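PDB 5NTH: putative aminopeptidase from Leishmania major, which is a manganese-containing member of the M17 leucyl aminopeptidase family and probably removes amino acids from the N-termini of peptides. Local coordinates for residues S130-E133 against G134-L137; V201-A204 against E205-I209. One frame throughout, in Å; residues are numbered along the deposited sequence.

Both contacts are local and each is one continuous run of chain. Contact 1 is a surface turn in the loop that feeds strand 137-142 of the six-stranded sheet. Contact 2 is the buried start of helix 203-221. Their centres lie about 23 Å apart and they share no element. In both, a glutamate carboxylate bends back to a backbone N-H three residues earlier. In contact 1 that bond accompanies a beta turn, with two acidic groups side by side at the surface. In contact 2 it sits at a helix N-terminus, among apolar side chains packed against neighbouring helices. Neither contact lies at the manganese or actinonin sites.

Contact 1 of 2, residues S130-E133 against G134-L137; sequences SVEE and GEVL
The side chain of Glu-135 folds back alongside that of Glu-132. Its CB lies 3.2 Å from Glu-132 O, and its CD stands 3.8 Å from Glu-132 CB. CG sits beside the backbone N of Glu-135 (chi1 -67°) and the chain then runs out extended. This brings the carboxylate to Glu-132 N, which donates to Glu-135 OE1 at 3.2 Å. The bond is fairly straight (162°), but the N-H comes from above the carboxylate plane. His-46 adds a weak hydrogen bond to the same oxygen.

A second bond runs between the backbones. Glu-135 N donates to Glu-132 O at 3.0 Å. The two residues are thus tied twice, once through a carboxylate and once through the main chain. Their side chains point the same way, with the carboxylate planes 70° apart. Glu-132 OE2 and Glu-135 OE2 come within 3.6 Å, a like-charge approach that may raise the proton affinity of one or both groups.

Val-131 supplies the apolar part. Its CG1 rests 3.8 Å from Glu-135 CB, while CG2 lies 4.1 Å from Leu-137 CB. Leu-137 is buried and continues onto His-46 and Leu-48 of strand 46-51.

Glu-132 to Glu-135 form a type II beta turn. Gly-134 takes its third position with a positive phi. The turn reverses the chain between helix 117-127 and strand 137-142, within the beta-alpha-beta crossover that links the parallel strands 97-103 and 137-142.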
loop_
_atom_site.group_PDB
_atom_site.type_symbol
_atom_site.label_atom_id
_atom_site.label_comp_id
_atom_site.label_asym_id
_atom_site.label_seq_id
_atom_site.Cartn_x
_atom_site.Cartn_y
_atom_site.Cartn_z
ATOM N N SER A 130 12.907 7.690 40.209
ATOM C CA SER A 130 13.536 8.733 41.028
ATOM C C SER A 130 14.593 8.169 41.990
ATOM O O SER A 130 15.111 8.892 42.821
ATOM C CB SER A 130 12.447 9.485 41.806
ATOM O OG SER A 130 11.493 8.543 42.275
ATOM N N VAL A 131 14.912 6.888 41.872
ATOM C CA VAL A 131 15.883 6.264 42.754
ATOM C C VAL A 131 17.272 6.522 42.186
ATOM O O VAL A 131 17.544 6.220 41.028
ATOM C CB VAL A 131 15.603 4.756 42.913
ATOM C CG1 VAL A 131 16.670 4.065 43.737
ATOM C CG2 VAL A 131 14.256 4.544 43.572
ATOM N N GLU A 132 18.156 7.056 43.017
ATOM C CA GLU A 132 19.500 7.436 42.575
ATOM C C GLU A 132 20.480 6.301 42.750
ATOM O O GLU A 132 20.215 5.351 43.480
ATOM C CB GLU A 132 20.002 8.649 43.340
ATOM C CG GLU A 132 19.460 9.983 42.854
ATOM C CD GLU A 132 19.671 11.072 43.912
ATOM O OE1 GLU A 132 20.597 11.911 43.768
ATOM O OE2 GLU A 132 18.933 11.063 44.922
ATOM N N GLU A 133 21.617 6.426 42.067
ATOM C CA GLU A 133 22.661 5.397 42.043
ATOM C C GLU A 133 22.955 4.905 43.450
ATOM O O GLU A 133 22.976 5.690 44.385
ATOM C CB GLU A 133 23.948 5.914 41.375
ATOM C CG GLU A 133 25.184 5.012 41.572
ATOM C CD GLU A 133 25.993 4.801 40.292
ATOM O OE1 GLU A 133 25.677 3.848 39.529
ATOM O OE2 GLU A 133 26.956 5.574 40.058
ATOM N N GLY A 134 23.149 3.600 43.590
ATOM C CA GLY A 134 23.422 2.998 44.880
ATOM C C GLY A 134 22.315 2.993 45.927
ATOM O O GLY A 134 22.526 2.476 46.994
ATOM N N GLU A 135 21.134 3.536 45.650
ATOM C CA GLU A 135 20.074 3.607 46.663
ATOM C C GLU A 135 19.187 2.382 46.606
ATOM O O GLU A 135 19.402 1.472 45.812
ATOM C CB GLU A 135 19.232 4.868 46.486
ATOM C CG GLU A 135 19.982 6.168 46.761
ATOM C CD GLU A 135 19.045 7.380 46.789
ATOM O OE1 GLU A 135 17.950 7.297 46.208
ATOM O OE2 GLU A 135 19.381 8.421 47.398
ATOM N N VAL A 136 18.197 2.364 47.476
ATOM C CA VAL A 136 17.328 1.246 47.639
ATOM C C VAL A 136 15.913 1.774 47.556
ATOM O O VAL A 136 15.611 2.845 48.117
ATOM C CB VAL A 136 17.543 0.577 49.024
ATOM C CG1 VAL A 136 16.518 -0.532 49.279
ATOM C CG2 VAL A 136 18.954 0.022 49.145
ATOM N N LEU A 137 15.047 1.003 46.887
ATOM C CA LEU A 137 13.601 1.239 46.929
ATOM C C LEU A 137 12.997 0.126 47.743
ATOM O O LEU A 137 13.158 -1.031 47.399
ATOM C CB LEU A 137 12.983 1.239 45.538
ATOM C CG LEU A 137 11.453 1.106 45.448
ATOM C CD1 LEU A 137 10.778 2.346 45.999
ATOM C CD2 LEU A 137 11.023 0.839 44.002
#

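Contact 2 of 2, residues V201-A204 against E205-I209; sequences VCVA and ELEAI
Val-201 comes first, just ahead of the helix, and packs with one methyl on the first turn. Its CG2 is anti to the backbone N and faces Glu-205 CB at 3.9 Å. The same methyl lies 4.0 Å from Leu-206 CD2, where the two side chains meet at about a right angle. Val-201 and Leu-206 both continue onto Glu-148 of helix 148-156.

Cys-202 is the N-cap. Its N donates to Glu-205 OE1 at 3.2 Å, nearly straight at 166°, although the position of that oxygen is not fully certain. The bond is placed as in the glutamate half of a capping box. The carbonyl of Cys-202 opens the helix ladder: Leu-206 N donates to Cys-202 O at 3.2 Å, in the carbonyl plane.

Val-203 is the first helical residue. Glu-207 N donates to Val-203 O at 3.1 Å. The Glu-207 side chain leans back over the same residue, and its OE1 lies 3.4 Å from Val-203 CG1. That oxygen is also near Val-203 O, an acceptor facing an acceptor.

Ala-204 carries the next rung, with Ala-208 N donating to Ala-204 O at 3.0 Å. Its methyl leans on Met-341 of helix 323-341.

Glu-205 is buried, and its other oxygen, OE2, is hydrogen-bonded to Ser-338 OG. That bond gives the carboxylate a polar partner at this buried position. If OE1 is placed correctly, the carboxylate also accepts the N-cap N-H, and the positive end of the helix dipole would then favour a charged Glu-205.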
loop_
_atom_site.group_PDB
_atom_site.type_symbol
_atom_site.label_atom_id
_atom_site.label_comp_id
_atom_site.label_asym_id
_atom_site.label_seq_id
_atom_site.Cartn_x
_atom_site.Cartn_y
_atom_site.Cartn_z
ATOM N N VAL A 201 6.733 -22.187 49.257
ATOM C CA VAL A 201 7.774 -21.538 48.453
ATOM C C VAL A 201 8.604 -20.637 49.347
ATOM O O VAL A 201 8.044 -19.832 50.097
ATOM C CB VAL A 201 7.195 -20.781 47.232
ATOM C CG1 VAL A 201 6.149 -19.732 47.657
ATOM C CG2 VAL A 201 8.329 -20.199 46.384
ATOM N N CYS A 202 9.929 -20.793 49.258
ATOM C CA CYS A 202 10.862 -20.128 50.169
ATOM C C CYS A 202 11.625 -18.966 49.524
ATOM O O CYS A 202 11.597 -18.792 48.308
ATOM C CB CYS A 202 11.846 -21.131 50.717
ATOM S SG CYS A 202 13.046 -21.727 49.532
ATOM N N VAL A 203 12.315 -18.189 50.352
ATOM C CA VAL A 203 12.993 -16.990 49.901
ATOM C C VAL A 203 14.071 -17.232 48.874
ATOM O O VAL A 203 14.204 -16.427 47.953
ATOM C CB VAL A 203 13.617 -16.237 51.085
ATOM C CG1 VAL A 203 14.551 -15.099 50.637
ATOM C CG2 VAL A 203 12.498 -15.674 51.930
ATOM N N ALA A 204 14.857 -18.296 49.041
ATOM C CA ALA A 204 15.901 -18.618 48.062
ATOM C C ALA A 204 15.311 -18.921 46.656
ATOM O O ALA A 204 15.938 -18.616 45.644
ATOM C CB ALA A 204 16.771 -19.762 48.559
ATOM N N GLU A 205 14.104 -19.489 46.626
ATOM C CA GLU A 205 13.337 -19.664 45.398
ATOM C C GLU A 205 12.903 -18.335 44.768
ATOM O O GLU A 205 13.104 -18.098 43.577
ATOM C CB GLU A 205 12.129 -20.573 45.638
ATOM C CG GLU A 205 12.480 -22.041 45.426
ATOM C CD GLU A 205 11.547 -23.041 46.110
ATOM O OE1 GLU A 205 11.375 -22.949 47.371
ATOM O OE2 GLU A 205 11.005 -23.936 45.379
ATOM N N LEU A 206 12.330 -17.450 45.550
ATOM C CA LEU A 206 11.901 -16.170 44.992
ATOM C C LEU A 206 13.081 -15.402 44.382
ATOM O O LEU A 206 12.929 -14.766 43.343
ATOM C CB LEU A 206 11.191 -15.331 46.033
ATOM C CG LEU A 206 9.954 -16.005 46.613
ATOM C CD1 LEU A 206 9.375 -15.099 47.680
ATOM C CD2 LEU A 206 8.910 -16.345 45.563
ATOM N N GLU A 207 14.254 -15.495 45.009
ATOM C CA GLU A 207 15.484 -14.943 44.442
ATOM C C GLU A 207 15.893 -15.638 43.138
ATOM O O GLU A 207 16.345 -14.992 42.172
ATOM C CB GLU A 207 16.609 -14.997 45.477
ATOM C CG GLU A 207 16.446 -13.930 46.557
ATOM C CD GLU A 207 17.164 -14.231 47.875
ATOM O OE1 GLU A 207 17.102 -15.360 48.403
ATOM O OE2 GLU A 207 17.791 -13.305 48.412
ATOM N N ALA A 208 15.752 -16.950 43.103
ATOM C CA ALA A 208 16.052 -17.675 41.881
ATOM C C ALA A 208 15.114 -17.259 40.736
ATOM O O ALA A 208 15.582 -17.097 39.604
ATOM C CB ALA A 208 15.979 -19.165 42.131
ATOM N N ILE A 209 13.819 -17.066 41.043
ATOM C CA ILE A 209 12.843 -16.506 40.078
ATOM C C ILE A 209 13.248 -15.097 39.635
ATOM O O ILE A 209 13.346 -14.825 38.438
ATOM C CB ILE A 209 11.408 -16.528 40.633
ATOM C CG1 ILE A 209 10.861 -17.945 40.567
ATOM C CG2 ILE A 209 10.473 -15.677 39.821
ATOM C CD1 ILE A 209 9.625 -18.157 41.437
#